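Local coordinates for phage-like element PBSX protein XepA (Bacillus subtilis, PDB 6IA5) that is of unknown function, forms a pentamer and belongs to a prophage lytic cassette, yet does not seem to take part in host cell lysis, at residues K215-S220 and E258-I263. Residues are numbered along the deposited sequence; the frame is centred on the assembly and turned at random.
Sequences KFWGKS and EIIMEI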
ATOM      1  N   LYS E 215      32.222  -8.256 -36.677  1.00 38.28           N
ATOM      2  CA  LYS E 215      31.250  -9.305 -36.914  1.00 35.76           C
ATOM      3  C   LYS E 215      30.294  -9.340 -35.732  1.00 38.19           C
ATOM      4  O   LYS E 215      30.737  -9.256 -34.588  1.00 34.95           O
ATOM      5  CB  LYS E 215      31.966 -10.644 -37.091  1.00 42.94           C
ATOM      6  CG  LYS E 215      31.111 -11.794 -37.606  1.00 50.78           C
ATOM      7  CD  LYS E 215      31.942 -12.969 -38.095  1.00 58.85           C
ATOM      8  CE  LYS E 215      31.225 -13.924 -39.039  1.00 58.73           C
ATOM      9  NZ  LYS E 215      29.773 -14.039 -38.766  1.00 51.77           N
ATOM     10  N   PHE E 216      28.989  -9.459 -36.027  1.00 37.45           N
ATOM     11  CA  PHE E 216      27.942  -9.360 -35.018  1.00 35.84           C
ATOM     12  C   PHE E 216      27.542 -10.759 -34.550  1.00 35.44           C
ATOM     13  O   PHE E 216      27.177 -11.608 -35.366  1.00 33.96           O
ATOM     14  CB  PHE E 216      26.717  -8.645 -35.599  1.00 33.32           C
ATOM     15  CG  PHE E 216      26.993  -7.359 -36.346  1.00 37.16           C
ATOM     16  CD1 PHE E 216      28.023  -6.504 -35.962  1.00 36.18           C
ATOM     17  CD2 PHE E 216      26.192  -6.979 -37.422  1.00 35.54           C
ATOM     18  CE1 PHE E 216      28.244  -5.303 -36.634  1.00 39.42           C
ATOM     19  CE2 PHE E 216      26.417  -5.783 -38.093  1.00 36.65           C
ATOM     20  CZ  PHE E 216      27.442  -4.950 -37.692  1.00 35.63           C
ATOM     21  N   TRP E 217      27.602 -10.987 -33.233  1.00 36.35           N
ATOM     22  CA  TRP E 217      27.344 -12.311 -32.686  1.00 40.23           C
ATOM     23  C   TRP E 217      26.365 -12.211 -31.526  1.00 38.78           C
ATOM     24  O   TRP E 217      26.409 -11.257 -30.760  1.00 40.31           O
ATOM     25  CB  TRP E 217      28.626 -12.938 -32.129  1.00 41.75           C
ATOM     26  CG  TRP E 217      29.759 -13.218 -33.065  1.00 39.60           C
ATOM     27  CD1 TRP E 217      30.948 -12.549 -33.115  1.00 42.91           C
ATOM     28  CD2 TRP E 217      29.879 -14.312 -33.993  1.00 41.69           C
ATOM     29  NE1 TRP E 217      31.790 -13.138 -34.022  1.00 41.80           N
ATOM     30  CE2 TRP E 217      31.170 -14.228 -34.570  1.00 43.05           C
ATOM     31  CE3 TRP E 217      29.037 -15.357 -34.392  1.00 43.57           C
ATOM     32  CZ2 TRP E 217      31.625 -15.134 -35.532  1.00 43.06           C
ATOM     33  CZ3 TRP E 217      29.483 -16.256 -35.342  1.00 49.25           C
ATOM     34  CH2 TRP E 217      30.759 -16.140 -35.908  1.00 51.81           C
ATOM     35  N   GLY E 218      25.530 -13.244 -31.385  1.00 38.22           N
ATOM     36  CA  GLY E 218      24.793 -13.486 -30.159  1.00 38.26           C
ATOM     37  C   GLY E 218      25.178 -14.848 -29.580  1.00 43.64           C
ATOM     38  O   GLY E 218      25.684 -15.710 -30.298  1.00 40.40           O
ATOM     39  N   LYS E 219      24.969 -15.022 -28.273  1.00 45.85           N
ATOM     40  CA  LYS E 219      25.026 -16.356 -27.693  1.00 48.29           C
ATOM     41  C   LYS E 219      23.675 -16.677 -27.078  1.00 42.34           C
ATOM     42  O   LYS E 219      23.067 -15.819 -26.442  1.00 44.22           O
ATOM     43  CB  LYS E 219      26.114 -16.466 -26.620  1.00 46.74           C
ATOM     44  CG  LYS E 219      27.530 -16.425 -27.160  1.00 46.63           C
ATOM     45  CD  LYS E 219      28.553 -16.504 -26.052  1.00 52.90           C
ATOM     46  CE  LYS E 219      29.960 -16.733 -26.554  1.00 47.94           C
ATOM     47  NZ  LYS E 219      30.871 -16.775 -25.385  1.00 54.63           N
ATOM     48  N   SER E 220      23.230 -17.905 -27.318  1.00 44.73           N
ATOM     49  CA  SER E 220      22.014 -18.436 -26.722  1.00 48.88           C
ATOM     50  C   SER E 220      22.413 -19.488 -25.683  1.00 52.90           C
ATOM     51  O   SER E 220      23.404 -19.319 -24.985  1.00 47.25           O
ATOM     52  CB  SER E 220      21.099 -18.987 -27.793  1.00 48.75           C
ATOM     53  OG  SER E 220      19.844 -19.393 -27.255  1.00 52.16           O
ATOM     54  N   GLU E 258      23.776 -13.244 -24.579  1.00 41.96           N
ATOM     55  CA  GLU E 258      24.861 -12.282 -24.685  1.00 44.67           C
ATOM     56  C   GLU E 258      25.004 -11.806 -26.124  1.00 42.65           C
ATOM     57  O   GLU E 258      24.658 -12.536 -27.058  1.00 41.40           O
ATOM     58  CB  GLU E 258      26.199 -12.917 -24.302  1.00 46.73           C
ATOM     59  CG  GLU E 258      26.221 -13.437 -22.883  1.00 55.63           C
ATOM     60  CD  GLU E 258      27.550 -14.046 -22.490  1.00 59.60           C
ATOM     61  OE1 GLU E 258      27.853 -15.165 -22.946  1.00 70.40           O
ATOM     62  OE2 GLU E 258      28.284 -13.381 -21.756  1.00 65.44           O
ATOM     63  N   ILE E 259      25.584 -10.612 -26.275  1.00 39.83           N
ATOM     64  CA  ILE E 259      25.880 -10.056 -27.591  1.00 43.87           C
ATOM     65  C   ILE E 259      27.367  -9.728 -27.639  1.00 43.15           C
ATOM     66  O   ILE E 259      27.913  -9.126 -26.712  1.00 43.65           O
ATOM     67  CB  ILE E 259      25.004  -8.811 -27.882  1.00 40.55           C
ATOM     68  CG1 ILE E 259      23.500  -9.114 -27.824  1.00 34.26           C
ATOM     69  CG2 ILE E 259      25.418  -8.157 -29.200  1.00 39.02           C
ATOM     70  CD1 ILE E 259      23.028 -10.170 -28.798  1.00 31.88           C
ATOM     71  N   ILE E 260      28.015 -10.141 -28.723  1.00 44.60           N
ATOM     72  CA  ILE E 260      29.436  -9.894 -28.891  1.00 42.66           C
ATOM     73  C   ILE E 260      29.626  -9.190 -30.236  1.00 45.32           C
ATOM     74  O   ILE E 260      29.052  -9.598 -31.251  1.00 39.18           O
ATOM     75  CB  ILE E 260      30.205 -11.227 -28.825  1.00 44.08           C
ATOM     76  CG1 ILE E 260      30.150 -11.824 -27.412  1.00 46.79           C
ATOM     77  CG2 ILE E 260      31.633 -11.040 -29.293  1.00 41.52           C
ATOM     78  CD1 ILE E 260      30.599 -13.272 -27.326  1.00 48.97           C
ATOM     79  N   MET E 261      30.439  -8.130 -30.219  1.00 40.87           N
ATOM     80  CA  MET E 261      30.813  -7.413 -31.426  1.00 36.68           C
ATOM     81  C   MET E 261      32.304  -7.625 -31.636  1.00 42.40           C
ATOM     82  O   MET E 261      33.115  -6.899 -31.067  1.00 42.08           O
ATOM     83  CB  MET E 261      30.529  -5.920 -31.233  1.00 34.35           C
ATOM     84  CG  MET E 261      29.039  -5.635 -31.011  1.00 36.33           C
ATOM     85  SD  MET E 261      28.211  -5.715 -32.614  1.00 38.61           S
ATOM     86  CE  MET E 261      26.753  -6.682 -32.204  1.00 34.98           C
ATOM     87  N   GLU E 262      32.656  -8.625 -32.449  1.00 40.69           N
ATOM     88  CA  GLU E 262      34.032  -9.072 -32.542  1.00 40.61           C
ATOM     89  C   GLU E 262      34.770  -8.262 -33.606  1.00 45.24           C
ATOM     90  O   GLU E 262      34.316  -8.146 -34.753  1.00 43.14           O
ATOM     91  CB  GLU E 262      34.070 -10.569 -32.870  1.00 43.12           C
ATOM     92  CG  GLU E 262      35.441 -11.079 -33.274  1.00 41.75           C
ATOM     93  CD  GLU E 262      35.531 -12.585 -33.488  1.00 50.46           C
ATOM     94  OE1 GLU E 262      34.484 -13.247 -33.587  1.00 47.02           O
ATOM     95  OE2 GLU E 262      36.643 -13.116 -33.522  1.00 48.53           O
ATOM     96  N   ILE E 263      35.939  -7.723 -33.232  1.00 39.70           N
ATOM     97  CA  ILE E 263      36.821  -7.174 -34.242  1.00 39.49           C
ATOM     98  C   ILE E 263      37.600  -8.332 -34.861  1.00 43.77           C
ATOM     99  O   ILE E 263      38.426  -8.944 -34.190  1.00 47.81           O
ATOM    100  CB  ILE E 263      37.722  -6.063 -33.672  1.00 42.46           C
ATOM    101  CG1 ILE E 263      36.887  -4.886 -33.164  1.00 40.14           C
ATOM    102  CG2 ILE E 263      38.721  -5.612 -34.725  1.00 44.32           C
ATOM    103  CD1 ILE E 263      37.650  -3.874 -32.357  1.00 38.35           C
TER
HETATM  104  O   HOH W   1      30.992 -14.488 -23.500  1.00 56.02           O
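Two neighbouring antiparallel strands of the C-terminal all-beta domain, 211-219 and 258-267, meet here, with W217 opposite I260 in a hydrogen-bonded pair and F216 opposite M261 in a non-hydrogen-bonded one. Backbone bonds join K215 to E262, W217 to I260 and K219 to E258, two per pair; the longest, from E258 N to K219 O, measures 3.3 Å. On the face carrying W217, the indole NE1 donates to E262 OE1 at 2.7 Å, a bent bond (134°) that takes the anti lone pair of the carboxylate, with E262 OE1 tilted 30° out of the indole plane. E262 reaches it with CG anti to its own backbone N (chi1 168°) and an extended chain, its CB lying in plane at the indole edge. CG of K215 lies over one indole face, toward the rim, and K225 makes a cation-pi contact with the same ring. Farther along, K219 stretches over I260, CE to CD1 3.6 Å, and a water links K219 NZ (3.0 Å) to E258 OE1 (3.3 Å), bridging charges too distant for a salt bridge. Across the sheet, buried M261, bent at chi2 and chi3, brings SD 3.4 Å from F216 CD1, an oblique Met-aromatic contact; F251 meets the F216 ring edge-to-face. CD1 of I259 packs 4.0 Å from G218 CA. With F216, M261 and I259 buried on one face and charged chains flanking W217 and I260 on the other, this is an antiparallel strand pair typical of an all-beta domain, one side turned to the core.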